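Local coordinates for protein PTS system, lactose-specific IIBC components (PDB 3NBM) that probably relays a phosphoryl group, as the IIB domain of a lactose-specific phosphotransferase system, to the sugar taken up by Streptococcus pneumoniae, at residues Arg68-Asp73 and Ile79-Thr84. Residues are numbered along the deposited sequence; the frame is centred on the assembly and turned at random.
Sequences REMKVD and IQIVAT
Ile81, in the edge strand 80-83, points its side chain at helix 67-74 and is met there by the buried Met70 from the inner side and the exposed Lys71 from the solvent side. Met70, modelled as selenomethionine and described here in one of two conformers, sets CG against the two methyls of Ile81, 3.8 Å from Ile81 CD1 and equally near CG2; SE follows over the same two methyls, 4.0 Å from Ile81 CD1. A chi1 of 174°, which places CG opposite the backbone N, sends the Met70 chain off the helix toward the sheet, where it also packs on Ile57 and Leu59 of the adjacent strand. Lys71 and Ile81 run past each other in opposite senses, with Lys71 CD 3.8 Å from Ile81 CB. In this one of two modelled conformers, bends at chi2 (-78°) and chi3 (-71°) fold the lysine chain over, its methylenes packing on isoleucine while NZ reaches the strand's beginning. Two waters then complete the link. One accepts from Lys71 NZ (2.6 Å) and donates to Ile79 O (2.7 Å); the other accepts from Ile81 N (3.0 Å) and from Lys71 NZ, and donates to Gln80 OE1. The pairing closes the beta-alpha-beta unit of strand 56-59, helix 67-74 and strand 80-83, in which Val82 and Gln80 bond through their backbones to the neighbouring parallel strand. Helix and edge strand are thus joined by apolar packing inside and, in this conformer, by solvent-mediated polar links outside, where the water shared with Gln80 OE1 takes up the outward-facing Ile81 N-H.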
ATOM      1  N   ARG A  68       4.871 -13.710   1.891  1.00  9.96           N
ATOM      2  CA  ARG A  68       4.981 -14.831   0.959  1.00 10.27           C
ATOM      3  C   ARG A  68       3.620 -15.326   0.521  1.00  9.20           C
ATOM      4  O   ARG A  68       3.405 -15.589  -0.676  1.00  9.17           O
ATOM      5  CB  ARG A  68       5.788 -15.977   1.598  1.00 12.66           C
ATOM      6  N   GLU A  69       2.697 -15.499   1.461  1.00  8.69           N
ATOM      7  CA  GLU A  69       1.400 -16.012   1.086  1.00  8.97           C
ATOM      8  C   GLU A  69       0.643 -15.004   0.229  1.00  7.95           C
ATOM      9  O   GLU A  69      -0.036 -15.400  -0.712  1.00  8.44           O
ATOM     10  CB  GLU A  69       0.589 -16.517   2.283  1.00 10.93           C
ATOM     11  CG  GLU A  69       0.086 -15.493   3.184  1.00 10.67           C
ATOM     12  CD  GLU A  69      -0.272 -16.052   4.570  1.00 11.08           C
ATOM     13  OE1 GLU A  69       0.616 -16.488   5.271  1.00 15.35           O
ATOM     14  OE2 GLU A  69      -1.434 -16.022   4.949  1.00 13.22           O
HETATM   15  N   MSE A  70       0.760 -13.713   0.535  1.00  7.45           N
HETATM   16  CA  MSE A  70       0.135 -12.719  -0.282  0.70  7.37           C
HETATM   17  C   MSE A  70       0.729 -12.696  -1.704  1.00  7.84           C
HETATM   18  O   MSE A  70      -0.023 -12.527  -2.668  1.00  8.10           O
HETATM   19  CB  MSE A  70       0.241 -11.364   0.381  0.70  9.29           C
HETATM   20  CG  MSE A  70      -0.270 -10.322  -0.510  0.70 10.49           C
HETATM   21 SE   MSE A  70      -0.914  -8.735   0.326  0.65 10.14          SE
HETATM   22  CE  MSE A  70      -2.697  -9.203   0.408  0.70 12.51           C
ATOM     23  N   LYS A  71       2.041 -12.918  -1.829  1.00  8.22           N
ATOM     24  CA  LYS A  71       2.634 -13.007  -3.185  0.50  9.39           C
ATOM     25  C   LYS A  71       2.023 -14.141  -3.970  1.00  9.50           C
ATOM     26  O   LYS A  71       1.757 -14.003  -5.174  1.00 10.78           O
ATOM     27  CB  LYS A  71       4.150 -13.189  -3.194  0.50 10.26           C
ATOM     28  CG  LYS A  71       4.908 -11.950  -2.841  0.50 11.52           C
ATOM     29  CD  LYS A  71       5.000 -10.970  -3.989  0.50 13.52           C
ATOM     30  CE  LYS A  71       5.933 -11.456  -5.108  0.50 13.50           C
ATOM     31  NZ  LYS A  71       5.704 -10.650  -6.354  0.50 13.90           N
ATOM     32  N   VAL A  72       1.771 -15.286  -3.324  1.00  8.08           N
ATOM     33  CA  VAL A  72       1.119 -16.384  -4.025  1.00  8.95           C
ATOM     34  C   VAL A  72      -0.290 -15.974  -4.435  1.00 10.54           C
ATOM     35  O   VAL A  72      -0.688 -16.173  -5.577  1.00 12.83           O
ATOM     36  CB  VAL A  72       1.140 -17.695  -3.203  1.00  8.71           C
ATOM     37  CG1 VAL A  72       0.377 -18.787  -3.957  1.00 10.99           C
ATOM     38  CG2 VAL A  72       2.557 -18.149  -2.969  1.00  9.70           C
ATOM     39  N   ASP A  73      -1.036 -15.345  -3.540  1.00 11.18           N
ATOM     40  CA  ASP A  73      -2.400 -14.868  -3.861  1.00 12.51           C
ATOM     41  C   ASP A  73      -2.397 -13.860  -5.005  1.00 13.11           C
ATOM     42  O   ASP A  73      -3.343 -13.850  -5.850  1.00 16.50           O
ATOM     43  CB  ASP A  73      -3.036 -14.233  -2.640  1.00 12.76           C
ATOM     44  CG  ASP A  73      -3.314 -15.221  -1.547  1.00 11.47           C
ATOM     45  OD1 ASP A  73      -3.423 -16.426  -1.851  1.00 16.94           O
ATOM     46  OD2 ASP A  73      -3.467 -14.794  -0.376  1.00 14.46           O
ATOM     47  N   ILE A  79      -0.808  -8.592  -9.501  1.00 12.65           N
ATOM     48  CA  ILE A  79      -0.828  -7.432  -8.570  1.00 12.19           C
ATOM     49  C   ILE A  79       0.617  -7.273  -8.027  1.00 10.87           C
ATOM     50  O   ILE A  79       1.298  -8.271  -7.767  1.00 13.05           O
ATOM     51  CB  ILE A  79      -1.830  -7.700  -7.335  1.00 11.23           C
ATOM     52  CG1 ILE A  79      -3.277  -7.978  -7.777  1.00 15.32           C
ATOM     53  CG2 ILE A  79      -1.844  -6.524  -6.313  1.00 13.33           C
ATOM     54  CD1 ILE A  79      -4.198  -8.558  -6.640  1.00 17.15           C
ATOM     55  N   GLN A  80       1.095  -6.042  -7.863  1.00  7.93           N
ATOM     56  CA  GLN A  80       2.378  -5.825  -7.209  1.00  7.53           C
ATOM     57  C   GLN A  80       2.179  -5.837  -5.694  1.00  6.60           C
ATOM     58  O   GLN A  80       1.220  -5.264  -5.211  1.00  7.01           O
ATOM     59  CB  GLN A  80       2.974  -4.482  -7.643  1.00  8.10           C
ATOM     60  CG  GLN A  80       3.358  -4.408  -9.096  1.00  9.55           C
ATOM     61  CD  GLN A  80       4.394  -5.421  -9.460  1.00  9.04           C
ATOM     62  OE1 GLN A  80       5.395  -5.598  -8.738  1.00 13.00           O
ATOM     63  NE2 GLN A  80       4.161  -6.136 -10.543  1.00 11.69           N
ATOM     64  N   ILE A  81       3.085  -6.484  -4.968  1.00  7.09           N
ATOM     65  CA  ILE A  81       3.027  -6.591  -3.496  1.00  7.79           C
ATOM     66  C   ILE A  81       4.348  -6.115  -2.937  1.00  7.32           C
ATOM     67  O   ILE A  81       5.403  -6.542  -3.399  1.00  9.04           O
ATOM     68  CB  ILE A  81       2.804  -8.067  -3.011  1.00  8.85           C
ATOM     69  CG1 ILE A  81       1.604  -8.724  -3.689  1.00 11.04           C
ATOM     70  CG2 ILE A  81       2.718  -8.139  -1.515  1.00 10.89           C
ATOM     71  CD1 ILE A  81       0.287  -8.071  -3.458  1.00 11.16           C
ATOM     72  N   VAL A  82       4.293  -5.286  -1.897  1.00  6.79           N
ATOM     73  CA  VAL A  82       5.500  -4.816  -1.221  0.50  7.62           C
ATOM     74  C   VAL A  82       5.290  -4.894   0.286  1.00  7.00           C
ATOM     75  O   VAL A  82       4.221  -4.596   0.784  1.00  8.76           O
ATOM     76  CB  VAL A  82       5.935  -3.392  -1.647  0.50  8.92           C
ATOM     77  CG1 VAL A  82       5.953  -3.237  -3.158  0.50 10.54           C
ATOM     78  CG2 VAL A  82       5.076  -2.385  -1.042  0.50 10.32           C
ATOM     79  N   ALA A  83       6.319  -5.344   0.987  1.00  7.08           N
ATOM     80  CA  ALA A  83       6.323  -5.367   2.453  1.00  7.05           C
ATOM     81  C   ALA A  83       7.235  -4.288   2.985  1.00  7.47           C
ATOM     82  O   ALA A  83       8.225  -3.954   2.343  1.00  9.49           O
ATOM     83  CB  ALA A  83       6.782  -6.721   3.010  1.00  9.01           C
ATOM     84  N   THR A  84       6.902  -3.765   4.157  1.00  7.51           N
ATOM     85  CA  THR A  84       7.669  -2.700   4.778  1.00  7.70           C
ATOM     86  C   THR A  84       8.174  -3.126   6.160  1.00  7.41           C
ATOM     87  O   THR A  84       7.674  -4.070   6.794  1.00  7.54           O
ATOM     88  CB  THR A  84       6.828  -1.407   4.920  1.00  7.78           C
ATOM     89  OG1 THR A  84       5.715  -1.633   5.786  1.00  8.23           O
ATOM     90  CG2 THR A  84       6.354  -0.917   3.527  1.00  8.50           C
TER
HETATM   91  O   HOH W   1       5.358  -7.560  -6.526  1.00 15.67           O
HETATM   92  O   HOH W   2       3.266  -9.818  -6.661  1.00 21.19           O